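Local coordinates for DNA-binding protein HU (Anabaena sp., PDB 1P78), which binds and wraps DNA as a histone-like homodimer, stabilising it against denaturation, and is essential for heterocyst differentiation, at residues Ser49-Glu54 with Val76-Ala81. Numbering follows the deposited sequence.
Sequences SFESRE and VPAFSA. With nucleotides of chain A.
Ser-49, Glu-51 and Arg-53 pair with Ser-80, Ala-78 and Val-76 as antiparallel hydrogen-bonded pairs, six backbone bonds in all, and the two strands are strongly twisted, their axes running at 136°. Between these rungs the non-hydrogen-bonded pairs Phe-50 with Phe-79 and Ser-52 with Pro-77 sit close, and CA-H...O contacts such as Phe-50 CA to Ala-78 O (3.2 Å) supplement the ladder.

On the DNA-facing side Arg-53 reaches diagonally across the neighbouring strand. Its chain, extended from CG to NE, lays one guanidinium face over the methyl of Ala-78, Arg-53 NE standing 3.3 Å from Ala-78 CB. Arg-53 NE also donates to Glu-51 OE2 (2.9 Å) in a salt bridge that meets the carboxylate from above its plane, while Ser-80 OG lies in the guanidinium plane 2.9 Å from Arg-53 NH2. A water joins NH1 to Phe-79 O, and Arg-53 CD comes within 3.3 Å of OP1 of nucleotide DT12 of chain A. With an alanine at Arg-53, the Glu-51 carboxylate would probably be left without this partner and the Ala-78 methyl without its guanidinium cover, the nearby phosphate having no positive charge from this position.

On the opposite face, which also carries Ser-52 and Pro-77, the two phenylalanines meet. Phe-79 CG, anti to the backbone N (chi1 178°), brings CD1 over the centre of the Phe-50 ring; the planes are inclined at 43°.

The pair forms the base of the HU beta-hairpin arm. Phe-50 packs on Ile-32 and Val-36 of helix 18-37, its backbone bonds to Val-42 of strand 42-44, and Phe-50 and Phe-79 meet Phe-79 and Phe-50 of the second subunit, respectively, edge-to-face, tying the hairpin into the dimer interface.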
loop_
_atom_site.group_PDB
_atom_site.type_symbol
_atom_site.label_atom_id
_atom_site.label_comp_id
_atom_site.label_asym_id
_atom_site.label_seq_id
_atom_site.Cartn_x
_atom_site.Cartn_y
_atom_site.Cartn_z
ATOM N N SER C 49 -3.737 2.534 -5.255
ATOM C CA SER C 49 -4.405 1.262 -5.477
ATOM C C SER C 49 -3.542 0.035 -5.088
ATOM O O SER C 49 -2.290 0.121 -4.990
ATOM C CB SER C 49 -4.871 1.156 -6.937
ATOM O OG SER C 49 -3.772 1.329 -7.813
ATOM N N PHE C 50 -4.232 -1.082 -4.859
ATOM C CA PHE C 50 -3.602 -2.372 -4.656
ATOM C C PHE C 50 -4.104 -3.334 -5.729
ATOM O O PHE C 50 -5.273 -3.299 -6.120
ATOM C CB PHE C 50 -3.919 -2.941 -3.279
ATOM C CG PHE C 50 -3.384 -2.129 -2.139
ATOM C CD1 PHE C 50 -4.066 -1.012 -1.677
ATOM C CD2 PHE C 50 -2.204 -2.502 -1.510
ATOM C CE1 PHE C 50 -3.560 -0.262 -0.611
ATOM C CE2 PHE C 50 -1.697 -1.764 -0.436
ATOM C CZ PHE C 50 -2.369 -0.643 0.007
ATOM N N GLU C 51 -3.199 -4.160 -6.239
ATOM C CA GLU C 51 -3.582 -5.206 -7.193
ATOM C C GLU C 51 -2.627 -6.352 -7.102
ATOM O O GLU C 51 -1.557 -6.232 -6.536
ATOM C CB GLU C 51 -3.660 -4.710 -8.636
ATOM C CG GLU C 51 -2.383 -4.094 -9.195
ATOM C CD GLU C 51 -2.567 -3.677 -10.641
ATOM O OE1 GLU C 51 -3.530 -2.919 -10.938
ATOM O OE2 GLU C 51 -1.788 -4.138 -11.507
ATOM N N SER C 52 -3.062 -7.479 -7.622
ATOM C CA SER C 52 -2.243 -8.641 -7.697
ATOM C C SER C 52 -1.643 -8.577 -9.105
ATOM O O SER C 52 -2.294 -8.167 -10.048
ATOM C CB SER C 52 -3.138 -9.852 -7.492
ATOM O OG SER C 52 -2.409 -11.068 -7.505
ATOM N N ARG C 53 -0.380 -8.937 -9.248
ATOM C CA ARG C 53 0.259 -8.900 -10.556
ATOM C C ARG C 53 0.874 -10.230 -10.877
ATOM O O ARG C 53 1.451 -10.868 -9.993
ATOM C CB ARG C 53 1.296 -7.790 -10.628
ATOM C CG ARG C 53 0.633 -6.419 -10.727
ATOM C CD ARG C 53 1.593 -5.265 -10.825
ATOM N NE ARG C 53 0.951 -3.987 -10.515
ATOM C CZ ARG C 53 1.612 -2.851 -10.277
ATOM N NH1 ARG C 53 2.957 -2.817 -10.300
ATOM N NH2 ARG C 53 0.918 -1.746 -10.014
ATOM N N GLU C 54 0.718 -10.654 -12.137
ATOM C CA GLU C 54 1.284 -11.916 -12.600
ATOM C C GLU C 54 2.752 -11.729 -12.794
ATOM O O GLU C 54 3.197 -10.642 -13.157
ATOM C CB GLU C 54 0.634 -12.434 -13.887
ATOM C CG GLU C 54 -0.848 -12.800 -13.712
ATOM C CD GLU C 54 -1.078 -14.134 -13.006
ATOM O OE1 GLU C 54 -0.411 -15.144 -13.369
ATOM O OE2 GLU C 54 -1.932 -14.202 -12.091
ATOM N N VAL C 76 2.112 -11.632 -7.386
ATOM C CA VAL C 76 2.478 -10.766 -6.273
ATOM C C VAL C 76 1.464 -9.637 -5.997
ATOM O O VAL C 76 0.897 -9.054 -6.923
ATOM C CB VAL C 76 3.907 -10.200 -6.438
ATOM C CG1 VAL C 76 4.920 -11.349 -6.639
ATOM C CG2 VAL C 76 3.957 -9.177 -7.577
ATOM N N PRO C 77 1.254 -9.318 -4.728
ATOM C CA PRO C 77 0.500 -8.106 -4.413
ATOM C C PRO C 77 1.341 -6.912 -4.862
ATOM O O PRO C 77 2.564 -6.968 -4.756
ATOM C CB PRO C 77 0.377 -8.155 -2.886
ATOM C CG PRO C 77 1.437 -9.089 -2.422
ATOM C CD PRO C 77 1.714 -10.034 -3.525
ATOM N N ALA C 78 0.689 -5.879 -5.385
ATOM C CA ALA C 78 1.339 -4.664 -5.860
ATOM C C ALA C 78 0.581 -3.426 -5.416
ATOM O O ALA C 78 -0.639 -3.433 -5.419
ATOM C CB ALA C 78 1.404 -4.698 -7.345
ATOM N N PHE C 79 1.308 -2.363 -5.063
ATOM C CA PHE C 79 0.727 -1.064 -4.716
ATOM C C PHE C 79 1.128 0.057 -5.707
ATOM O O PHE C 79 2.228 0.069 -6.199
ATOM C CB PHE C 79 1.145 -0.697 -3.290
ATOM C CG PHE C 79 0.651 0.661 -2.818
ATOM C CD1 PHE C 79 -0.715 0.901 -2.634
ATOM C CD2 PHE C 79 1.557 1.702 -2.588
ATOM C CE1 PHE C 79 -1.183 2.136 -2.211
ATOM C CE2 PHE C 79 1.123 2.962 -2.142
ATOM C CZ PHE C 79 -0.264 3.178 -1.953
ATOM N N SER C 80 0.218 0.972 -6.030
ATOM C CA SER C 80 0.561 2.140 -6.841
ATOM C C SER C 80 0.074 3.394 -6.128
ATOM O O SER C 80 -1.145 3.611 -6.001
ATOM C CB SER C 80 -0.070 2.094 -8.247
ATOM O OG SER C 80 0.160 0.865 -8.919
ATOM N N ALA C 81 1.010 4.232 -5.688
ATOM C CA ALA C 81 0.661 5.390 -4.870
ATOM C C ALA C 81 -0.157 6.390 -5.679
ATOM O O ALA C 81 0.185 6.686 -6.799
ATOM C CB ALA C 81 1.905 6.020 -4.323
ATOM P P DT A 12 5.434 -5.080 -13.647
ATOM O OP1 DT A 12 4.270 -5.391 -12.769
ATOM O OP2 DT A 12 5.243 -4.978 -15.107
ATOM O "O5'" DT A 12 6.140 -3.714 -13.189
ATOM C "C5'" DT A 12 6.507 -3.476 -11.841
ATOM C "C4'" DT A 12 7.020 -2.053 -11.632
ATOM O "O4'" DT A 12 8.320 -1.882 -12.237
ATOM C "C3'" DT A 12 6.157 -0.908 -12.154
ATOM O "O3'" DT A 12 5.930 -0.007 -11.063
ATOM C "C2'" DT A 12 6.949 -0.250 -13.278
ATOM C "C1'" DT A 12 8.378 -0.662 -12.985
ATOM N N1 DT A 12 9.287 -0.963 -14.165
ATOM C C2 DT A 12 10.531 -0.371 -14.184
ATOM O O2 DT A 12 10.858 0.406 -13.314
ATOM N N3 DT A 12 11.346 -0.693 -15.248
ATOM C C4 DT A 12 11.017 -1.583 -16.262
ATOM O O4 DT A 12 11.800 -1.837 -17.182
ATOM C C5 DT A 12 9.695 -2.199 -16.183
ATOM C C7 DT A 12 9.210 -3.187 -17.229
ATOM C C6 DT A 12 8.910 -1.863 -15.143
HETATM O O HOH W 1 3.663 -0.627 -8.618
#